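PDB 1C7N: cystalysin from Treponema denticola, which binds pyridoxal-5'-phosphate and belongs to the class I and II aminotransferase family of fold-type I PLP-dependent proteins. Local coordinates for residues Q303-D308 and A374-I379; A39-K44 and D293-V298; I93-V98 and E259-S264. All blocks are in the same frame, centred on the assembly; numbering follows the deposited sequence.

In the fold
Interactions 1 and 2 share helix 289-313, which meets the start of helix 376-393 in the first and the loop 39-44 in the second. The two contacts adjoin: the backbone of A374 and P375 packs against the F43 ring. Interaction 2 is buried and built from sulfur and aromatic groups; interaction 1 is only partly buried, with aliphatic side chains and one serine. Interaction 3 lies on the opposite side of the chain's centre from interaction 1, their centres about 38 Å apart. It too is partly buried, joining an outer strand of the seven-stranded sheet to helix 255-267, and it alone contains residues bound directly to pyridoxal-5'-phosphate.

Interaction 1. Residues Q303-D308 and A374-I379; sequences QRIVKD and APSSVI
Chi1 of I305 (-69°) sets CG1 beside the backbone N, and an extended chi2 (179°) then carries CD1 straight out to S376, where it lies 3.8 Å from S376 CB. I305 CD1 also comes within 4.0 Å of S376 OG, so the tip of the isoleucine rests alongside the serine side chain. That hydroxyl is engaged elsewhere, hydrogen-bonded to OD1 of N302, one turn back from V306 on the same helix, while the side-chain ND2 of N302 donates to the carbonyl oxygen of A374, so a single asparagine grips the chain at both A374 and S376.

Beside this pair, at the next residue of helix 289-313 and about one turn along helix 376-393, the beta-branched side chains of V306 and I379 run nearly perpendicular to each other, with V306 CG2 4.0 Å from I379 CG2. I379 CG2 is the methyl that faces the partner helix, whereas the delta end of the chain leads away from it. I305 CG2 approaches the same methyl more loosely, at 4.4 Å.

The contact pairs helix 289-313, the long helix that in fold-type I PLP enzymes runs between the large and small domains, with the C-terminal helix 376-393 of the small domain. P375 occupies the N-cap position of the latter, and its carbonyl oxygen accepts a bond from I379 N at 3.1 Å in the first turn. V306 is buried and also rests on Q328 and I330 of strand 327-331, placing it between the small-domain sheet and the C-terminal helix. I305, partly exposed, continues its packing along helix 376-393 onto Q380 and L383.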
loop_
_atom_site.group_PDB
_atom_site.type_symbol
_atom_site.label_atom_id
_atom_site.label_comp_id
_atom_site.label_asym_id
_atom_site.label_seq_id
_atom_site.Cartn_x
_atom_site.Cartn_y
_atom_site.Cartn_z
ATOM N N GLN A 303 -4.466 -27.245 -17.947
ATOM C CA GLN A 303 -5.054 -26.716 -19.176
ATOM C C GLN A 303 -5.336 -27.886 -20.127
ATOM O O GLN A 303 -6.270 -27.839 -20.928
ATOM C CB GLN A 303 -4.118 -25.704 -19.859
ATOM C CG GLN A 303 -2.800 -26.301 -20.329
ATOM C CD GLN A 303 -2.042 -25.395 -21.280
ATOM O OE1 GLN A 303 -2.577 -24.398 -21.783
ATOM N NE2 GLN A 303 -0.789 -25.748 -21.550
ATOM N N ARG A 304 -4.525 -28.937 -20.040
ATOM C CA ARG A 304 -4.730 -30.100 -20.897
ATOM C C ARG A 304 -5.913 -30.914 -20.365
ATOM O O ARG A 304 -6.673 -31.495 -21.137
ATOM C CB ARG A 304 -3.439 -30.931 -20.975
ATOM C CG ARG A 304 -2.328 -30.195 -21.736
ATOM C CD ARG A 304 -0.955 -30.841 -21.592
ATOM N NE ARG A 304 0.086 -30.058 -22.269
ATOM C CZ ARG A 304 0.220 -29.961 -23.592
ATOM N NH1 ARG A 304 -0.617 -30.602 -24.401
ATOM N NH2 ARG A 304 1.190 -29.217 -24.111
ATOM N N ILE A 305 -6.094 -30.926 -19.049
ATOM C CA ILE A 305 -7.224 -31.645 -18.456
ATOM C C ILE A 305 -8.528 -30.998 -18.941
ATOM O O ILE A 305 -9.482 -31.690 -19.311
ATOM C CB ILE A 305 -7.175 -31.592 -16.904
ATOM C CG1 ILE A 305 -5.999 -32.430 -16.395
ATOM C CG2 ILE A 305 -8.497 -32.109 -16.308
ATOM C CD1 ILE A 305 -5.855 -32.428 -14.883
ATOM N N VAL A 306 -8.552 -29.667 -18.948
ATOM C CA VAL A 306 -9.727 -28.914 -19.378
ATOM C C VAL A 306 -9.993 -29.163 -20.866
ATOM O O VAL A 306 -11.104 -29.515 -21.256
ATOM C CB VAL A 306 -9.531 -27.388 -19.135
ATOM C CG1 VAL A 306 -10.741 -26.607 -19.629
ATOM C CG2 VAL A 306 -9.314 -27.123 -17.643
ATOM N N LYS A 307 -8.968 -28.974 -21.686
ATOM C CA LYS A 307 -9.088 -29.186 -23.123
ATOM C C LYS A 307 -9.638 -30.580 -23.402
ATOM O O LYS A 307 -10.589 -30.744 -24.172
ATOM C CB LYS A 307 -7.716 -29.013 -23.783
ATOM C CG LYS A 307 -7.667 -29.323 -25.277
ATOM C CD LYS A 307 -6.285 -28.999 -25.832
ATOM C CE LYS A 307 -6.028 -29.661 -27.177
ATOM N NZ LYS A 307 -7.036 -29.288 -28.201
ATOM N N ASP A 308 -9.047 -31.582 -22.764
ATOM C CA ASP A 308 -9.482 -32.961 -22.951
ATOM C C ASP A 308 -10.919 -33.194 -22.504
ATOM O O ASP A 308 -11.675 -33.908 -23.165
ATOM C CB ASP A 308 -8.549 -33.912 -22.199
ATOM C CG ASP A 308 -9.002 -35.354 -22.283
ATOM O OD1 ASP A 308 -9.678 -35.825 -21.343
ATOM O OD2 ASP A 308 -8.692 -36.011 -23.301
ATOM N N ALA A 374 -4.845 -24.488 -9.356
ATOM C CA ALA A 374 -5.456 -25.287 -8.306
ATOM C C ALA A 374 -5.012 -26.730 -8.508
ATOM O O ALA A 374 -4.455 -27.070 -9.557
ATOM C CB ALA A 374 -6.979 -25.186 -8.393
ATOM N N PRO A 375 -5.224 -27.596 -7.503
ATOM C CA PRO A 375 -4.815 -28.992 -7.671
ATOM C C PRO A 375 -5.607 -29.620 -8.814
ATOM O O PRO A 375 -6.786 -29.307 -9.008
ATOM C CB PRO A 375 -5.156 -29.617 -6.323
ATOM C CG PRO A 375 -4.950 -28.472 -5.365
ATOM C CD PRO A 375 -5.622 -27.331 -6.107
ATOM N N SER A 376 -4.956 -30.499 -9.571
ATOM C CA SER A 376 -5.607 -31.164 -10.691
ATOM C C SER A 376 -6.913 -31.837 -10.245
ATOM O O SER A 376 -7.934 -31.764 -10.936
ATOM C CB SER A 376 -4.646 -32.190 -11.302
ATOM O OG SER A 376 -3.482 -31.548 -11.805
ATOM N N SER A 377 -6.884 -32.482 -9.081
ATOM C CA SER A 377 -8.074 -33.152 -8.561
ATOM C C SER A 377 -9.212 -32.158 -8.386
ATOM O O SER A 377 -10.381 -32.497 -8.597
ATOM C CB SER A 377 -7.772 -33.809 -7.216
ATOM O OG SER A 377 -7.408 -32.838 -6.251
ATOM N N VAL A 378 -8.871 -30.932 -7.997
ATOM C CA VAL A 378 -9.877 -29.893 -7.792
ATOM C C VAL A 378 -10.477 -29.478 -9.122
ATOM O O VAL A 378 -11.685 -29.260 -9.219
ATOM C CB VAL A 378 -9.280 -28.655 -7.083
ATOM C CG1 VAL A 378 -10.280 -27.513 -7.101
ATOM C CG2 VAL A 378 -8.921 -29.004 -5.645
ATOM N N ILE A 379 -9.634 -29.371 -10.146
ATOM C CA ILE A 379 -10.101 -29.005 -11.479
ATOM C C ILE A 379 -11.053 -30.099 -11.982
ATOM O O ILE A 379 -12.086 -29.811 -12.593
ATOM C CB ILE A 379 -8.918 -28.861 -12.477
ATOM C CG1 ILE A 379 -7.962 -27.753 -12.015
ATOM C CG2 ILE A 379 -9.446 -28.536 -13.875
ATOM C CD1 ILE A 379 -8.577 -26.371 -11.958
#

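Interaction 2. Residues A39-K44 and D293-V298; sequences ADMEFK and DGCIKV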
loop_
_atom_site.group_PDB
_atom_site.type_symbol
_atom_site.label_atom_id
_atom_site.label_comp_id
_atom_site.label_asym_id
_atom_site.label_seq_id
_atom_site.Cartn_x
_atom_site.Cartn_y
_atom_site.Cartn_z
ATOM N N ALA A 39 -7.854 -14.109 -10.022
ATOM C CA ALA A 39 -6.491 -14.559 -10.233
ATOM C C ALA A 39 -5.492 -14.582 -9.073
ATOM O O ALA A 39 -4.566 -13.771 -9.023
ATOM C CB ALA A 39 -5.886 -13.797 -11.407
ATOM N N ASP A 40 -5.713 -15.493 -8.128
ATOM C CA ASP A 40 -4.770 -15.744 -7.041
ATOM C C ASP A 40 -4.860 -17.262 -6.914
ATOM O O ASP A 40 -5.890 -17.845 -7.263
ATOM C CB ASP A 40 -5.067 -14.948 -5.741
ATOM C CG ASP A 40 -6.310 -15.395 -4.989
ATOM O OD1 ASP A 40 -6.624 -14.706 -3.992
ATOM O OD2 ASP A 40 -6.960 -16.394 -5.346
ATOM N N MET A 41 -3.781 -17.905 -6.478
ATOM C CA MET A 41 -3.731 -19.370 -6.426
ATOM C C MET A 41 -4.352 -20.135 -5.266
ATOM O O MET A 41 -4.390 -19.671 -4.135
ATOM C CB MET A 41 -2.280 -19.834 -6.562
ATOM C CG MET A 41 -1.566 -19.309 -7.787
ATOM S SD MET A 41 0.105 -19.987 -7.909
ATOM C CE MET A 41 0.816 -18.868 -9.133
ATOM N N GLU A 42 -4.814 -21.343 -5.576
ATOM C CA GLU A 42 -5.402 -22.227 -4.582
ATOM C C GLU A 42 -4.322 -23.209 -4.122
ATOM O O GLU A 42 -4.573 -24.398 -3.916
ATOM C CB GLU A 42 -6.598 -22.970 -5.179
ATOM C CG GLU A 42 -7.844 -22.091 -5.339
ATOM C CD GLU A 42 -8.244 -21.392 -4.040
ATOM O OE1 GLU A 42 -8.362 -22.077 -3.005
ATOM O OE2 GLU A 42 -8.448 -20.160 -4.054
ATOM N N PHE A 43 -3.112 -22.678 -3.980
ATOM C CA PHE A 43 -1.949 -23.436 -3.537
ATOM C C PHE A 43 -1.353 -22.686 -2.354
ATOM O O PHE A 43 -1.461 -21.461 -2.275
ATOM C CB PHE A 43 -0.870 -23.473 -4.628
ATOM C CG PHE A 43 -1.266 -24.207 -5.879
ATOM C CD1 PHE A 43 -0.962 -23.673 -7.129
ATOM C CD2 PHE A 43 -1.877 -25.455 -5.817
ATOM C CE1 PHE A 43 -1.257 -24.377 -8.302
ATOM C CE2 PHE A 43 -2.174 -26.163 -6.978
ATOM C CZ PHE A 43 -1.862 -25.624 -8.223
ATOM N N LYS A 44 -0.728 -23.399 -1.427
ATOM C CA LYS A 44 -0.077 -22.693 -0.339
ATOM C C LYS A 44 1.120 -22.020 -1.023
ATOM O O LYS A 44 1.579 -22.470 -2.079
ATOM C CB LYS A 44 0.396 -23.662 0.751
ATOM C CG LYS A 44 -0.692 -24.085 1.751
ATOM C CD LYS A 44 -1.290 -22.867 2.464
ATOM C CE LYS A 44 -1.824 -23.202 3.863
ATOM N NZ LYS A 44 -2.940 -24.193 3.873
ATOM N N ASP A 293 8.796 -23.796 -11.086
ATOM C CA ASP A 293 8.871 -24.807 -12.142
ATOM C C ASP A 293 7.773 -25.839 -11.925
ATOM O O ASP A 293 7.079 -26.239 -12.864
ATOM C CB ASP A 293 10.229 -25.525 -12.143
ATOM C CG ASP A 293 11.379 -24.613 -12.527
ATOM O OD1 ASP A 293 11.178 -23.714 -13.369
ATOM O OD2 ASP A 293 12.494 -24.812 -11.997
ATOM N N GLY A 294 7.627 -26.272 -10.677
ATOM C CA GLY A 294 6.609 -27.251 -10.348
ATOM C C GLY A 294 5.205 -26.708 -10.545
ATOM O O GLY A 294 4.303 -27.436 -10.976
ATOM N N CYS A 295 5.016 -25.428 -10.236
ATOM C CA CYS A 295 3.708 -24.793 -10.389
ATOM C C CYS A 295 3.303 -24.764 -11.860
ATOM O O CYS A 295 2.180 -25.119 -12.213
ATOM C CB CYS A 295 3.743 -23.365 -9.834
ATOM S SG CYS A 295 2.133 -22.528 -9.818
ATOM N N ILE A 296 4.226 -24.334 -12.714
ATOM C CA ILE A 296 3.973 -24.272 -14.147
ATOM C C ILE A 296 3.622 -25.652 -14.704
ATOM O O ILE A 296 2.766 -25.779 -15.580
ATOM C CB ILE A 296 5.200 -23.690 -14.891
ATOM C CG1 ILE A 296 5.330 -22.198 -14.570
ATOM C CG2 ILE A 296 5.048 -23.875 -16.393
ATOM C CD1 ILE A 296 6.605 -21.563 -15.098
ATOM N N LYS A 297 4.280 -26.688 -14.194
ATOM C CA LYS A 297 3.999 -28.047 -14.647
ATOM C C LYS A 297 2.548 -28.412 -14.352
ATOM O O LYS A 297 1.849 -28.938 -15.214
ATOM C CB LYS A 297 4.939 -29.049 -13.968
ATOM C CG LYS A 297 6.360 -29.003 -14.506
ATOM C CD LYS A 297 7.258 -30.020 -13.816
ATOM C CE LYS A 297 8.620 -30.081 -14.492
ATOM N NZ LYS A 297 8.484 -30.442 -15.934
ATOM N N VAL A 298 2.091 -28.120 -13.137
ATOM C CA VAL A 298 0.709 -28.421 -12.765
ATOM C C VAL A 298 -0.291 -27.630 -13.619
ATOM O O VAL A 298 -1.325 -28.167 -14.040
ATOM C CB VAL A 298 0.458 -28.114 -11.273
ATOM C CG1 VAL A 298 -0.984 -28.418 -10.916
ATOM C CG2 VAL A 298 1.405 -28.953 -10.408
#
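The F43 ring meets C295 and V298 obliquely, while M41 SD from its own loop lies in the ring plane, at the edge. The ring of F5, packed edge-to-face, adds an aromatic neighbour. The C295 approach is a cysteine sulfur-aromatic contact, with SG 5.2 Å from the centroid of the F43 ring and 65° off its normal. Here the loop between helices 17-25 and 47-59 packs on helix 289-313, the long helix that links the two domains in fold-type I PLP enzymes.

C295 and V298 are three residues apart and thus present their side chains on one side of the helix. V298 CG1 comes to 4.0 Å from F43 CZ, the two side chains overlapping as they run in opposing directions. C295 SG is 4.1 Å from F43 CE1, so neighbouring carbons of the ring rim touch successive helical turns.

The loop itself is fastened by charge. D40 forms salt bridges with R11 and K18, and its other carboxylate oxygen accepts a hydrogen bond from the backbone N of Y64 of the second subunit, tying this region to the dimer interface. The side chain of M41 is about 10 Å from the bound pyridoxal-5'-phosphate.

With chi2 at -177°, the methionine stretches toward the helix and delivers its thioether to the cysteine: C295 SG lies 3.8 Å from M41 SD and 3.9 Å from M41 CE.

Interaction 3. Residues I93-V98 and E259-S264; sequences INTAGV and ERFTKS. With PLP (pyridoxal-5'-phosphate), chain I.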
loop_
_atom_site.group_PDB
_atom_site.type_symbol
_atom_site.label_atom_id
_atom_site.label_comp_id
_atom_site.label_asym_id
_atom_site.label_seq_id
_atom_site.Cartn_x
_atom_site.Cartn_y
_atom_site.Cartn_z
ATOM N N ILE A 93 10.840 1.679 -9.657
ATOM C CA ILE A 93 9.971 2.485 -8.794
ATOM C C ILE A 93 8.918 1.533 -8.218
ATOM O O ILE A 93 8.305 0.754 -8.957
ATOM C CB ILE A 93 9.270 3.618 -9.576
ATOM C CG1 ILE A 93 10.319 4.547 -10.203
ATOM C CG2 ILE A 93 8.351 4.405 -8.642
ATOM C CD1 ILE A 93 11.273 5.180 -9.200
ATOM N N ASN A 94 8.703 1.601 -6.908
ATOM C CA ASN A 94 7.752 0.707 -6.249
ATOM C C ASN A 94 6.365 1.274 -5.979
ATOM O O ASN A 94 6.205 2.453 -5.655
ATOM C CB ASN A 94 8.336 0.213 -4.920
ATOM C CG ASN A 94 9.660 -0.513 -5.094
ATOM O OD1 ASN A 94 10.668 -0.135 -4.500
ATOM N ND2 ASN A 94 9.659 -1.562 -5.909
ATOM N N THR A 95 5.364 0.407 -6.114
ATOM C CA THR A 95 3.976 0.762 -5.849
ATOM C C THR A 95 3.339 -0.455 -5.200
ATOM O O THR A 95 3.842 -1.569 -5.339
ATOM C CB THR A 95 3.195 1.089 -7.136
ATOM O OG1 THR A 95 3.166 -0.065 -7.982
ATOM C CG2 THR A 95 3.843 2.252 -7.876
ATOM N N ALA A 96 2.251 -0.243 -4.471
ATOM C CA ALA A 96 1.559 -1.342 -3.821
ATOM C C ALA A 96 0.561 -1.908 -4.820
ATOM O O ALA A 96 -0.639 -1.670 -4.715
ATOM C CB ALA A 96 0.835 -0.850 -2.570
ATOM N N GLY A 97 1.064 -2.638 -5.806
ATOM C CA GLY A 97 0.185 -3.216 -6.802
ATOM C C GLY A 97 0.301 -2.560 -8.161
ATOM O O GLY A 97 0.611 -1.376 -8.278
ATOM N N VAL A 98 0.039 -3.345 -9.198
ATOM C CA VAL A 98 0.110 -2.861 -10.563
ATOM C C VAL A 98 -1.056 -1.951 -10.933
ATOM O O VAL A 98 -0.862 -0.949 -11.616
ATOM C CB VAL A 98 0.173 -4.047 -11.550
ATOM C CG1 VAL A 98 0.106 -3.547 -12.989
ATOM C CG2 VAL A 98 1.456 -4.826 -11.320
ATOM N N GLU A 259 10.671 10.362 -12.805
ATOM C CA GLU A 259 10.447 11.368 -11.777
ATOM C C GLU A 259 9.023 11.914 -11.770
ATOM O O GLU A 259 8.536 12.355 -10.729
ATOM C CB GLU A 259 11.476 12.500 -11.926
ATOM C CG GLU A 259 12.868 12.097 -11.440
ATOM C CD GLU A 259 13.964 13.067 -11.850
ATOM O OE1 GLU A 259 13.781 14.293 -11.691
ATOM O OE2 GLU A 259 15.019 12.596 -12.322
ATOM N N ARG A 260 8.350 11.880 -12.916
ATOM C CA ARG A 260 6.970 12.358 -12.987
ATOM C C ARG A 260 6.032 11.307 -12.397
ATOM O O ARG A 260 5.049 11.632 -11.727
ATOM C CB ARG A 260 6.552 12.645 -14.436
ATOM C CG ARG A 260 7.143 13.920 -15.034
ATOM C CD ARG A 260 6.065 14.751 -15.724
ATOM N NE ARG A 260 5.499 14.107 -16.904
ATOM C CZ ARG A 260 4.327 14.436 -17.439
ATOM N NH1 ARG A 260 3.596 15.397 -16.896
ATOM N NH2 ARG A 260 3.882 13.812 -18.518
ATOM N N PHE A 261 6.339 10.042 -12.666
ATOM C CA PHE A 261 5.545 8.927 -12.158
ATOM C C PHE A 261 5.663 8.906 -10.635
ATOM O O PHE A 261 4.684 8.697 -9.920
ATOM C CB PHE A 261 6.080 7.611 -12.731
ATOM C CG PHE A 261 5.320 6.397 -12.284
ATOM C CD1 PHE A 261 4.180 5.981 -12.965
ATOM C CD2 PHE A 261 5.745 5.667 -11.179
ATOM C CE1 PHE A 261 3.476 4.851 -12.550
ATOM C CE2 PHE A 261 5.047 4.538 -10.756
ATOM C CZ PHE A 261 3.910 4.128 -11.443
ATOM N N THR A 262 6.879 9.134 -10.152
ATOM C CA THR A 262 7.161 9.141 -8.723
ATOM C C THR A 262 6.474 10.290 -7.986
ATOM O O THR A 262 5.939 10.104 -6.890
ATOM C CB THR A 262 8.671 9.226 -8.484
ATOM O OG1 THR A 262 9.302 8.084 -9.072
ATOM C CG2 THR A 262 8.979 9.272 -7.000
ATOM N N LYS A 263 6.503 11.480 -8.579
ATOM C CA LYS A 263 5.866 12.645 -7.966
ATOM C C LYS A 263 4.376 12.359 -7.834
ATOM O O LYS A 263 3.782 12.566 -6.774
ATOM C CB LYS A 263 6.064 13.895 -8.832
ATOM C CG LYS A 263 5.473 13.767 -10.231
ATOM C CD LYS A 263 5.537 15.051 -11.055
ATOM C CE LYS A 263 4.420 16.016 -10.683
ATOM N NZ LYS A 263 4.325 17.155 -11.648
ATOM N N SER A 264 3.775 11.880 -8.919
ATOM C CA SER A 264 2.352 11.577 -8.922
ATOM C C SER A 264 2.012 10.518 -7.880
ATOM O O SER A 264 1.036 10.651 -7.146
ATOM C CB SER A 264 1.910 11.100 -10.303
ATOM O OG SER A 264 0.515 10.863 -10.310
HETATM N N1 PLP I . -2.463 -6.687 -14.426
HETATM C C2 PLP I . -3.043 -7.855 -14.958
HETATM C C2A PLP I . -3.063 -7.930 -16.474
HETATM C C3 PLP I . -3.454 -8.874 -13.989
HETATM O O3 PLP I . -4.096 -9.902 -14.547
HETATM C C4 PLP I . -3.209 -8.668 -12.610
HETATM C C4A PLP I . -3.514 -9.699 -11.619
HETATM C C5 PLP I . -2.550 -7.392 -12.187
HETATM C C6 PLP I . -2.220 -6.432 -13.099
HETATM C C5A PLP I . -1.980 -7.377 -10.771
HETATM O O4P PLP I . -2.322 -6.429 -9.840
HETATM P P PLP I . -1.484 -6.581 -8.455
HETATM O O1P PLP I . -2.249 -5.733 -7.545
HETATM O O2P PLP I . -0.081 -6.052 -8.693
HETATM O O3P PLP I . -1.456 -7.981 -8.019
#
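Apolar packing joins I93 and T95 to F261, whose CG is anti to the backbone N (chi1 -179°), directing the ring at the strand. Both partners meet the ring at its edge: I93 CG2 lies in the ring plane, 3.8 Å from F261 CD2, and T95 CG2 is 3.9 Å from F261 CE2. I93 CD1 also rests 3.5 Å from T262 OG1, a hydroxyl already hydrogen-bonded to the carbonyl oxygen of R258.

Polar bonds shape the end of the segment 93-98. T95 OG1 donates to G97 O at 2.9 Å, approaching from above the carbonyl plane, and spans the inverse gamma turn centred on A96. While its methyl packs on F261, T95 thus braces the turn leading to the ligand.

Ligand contacts follow at once. V98 N donates to PLP O2P at 2.8 Å with a fairly straight N-H...O angle of 161°, and G97, lacking a side chain, brings its CA to 3.4 Å from the same oxygen. The phosphate lies near the N-terminal end of helix 98-109, whose dipole would probably help to stabilise its negative charge.

In the large domain, strand 92-95 is one of the two edge strands of the seven-stranded sheet within this chain, bonded antiparallel to strand 248-251. Helix 255-267 runs alongside, the short segment axes 9.7 Å apart at 29°, and F261 fills the junction by also touching I250 of strand 248-251 and A101 of helix 98-109.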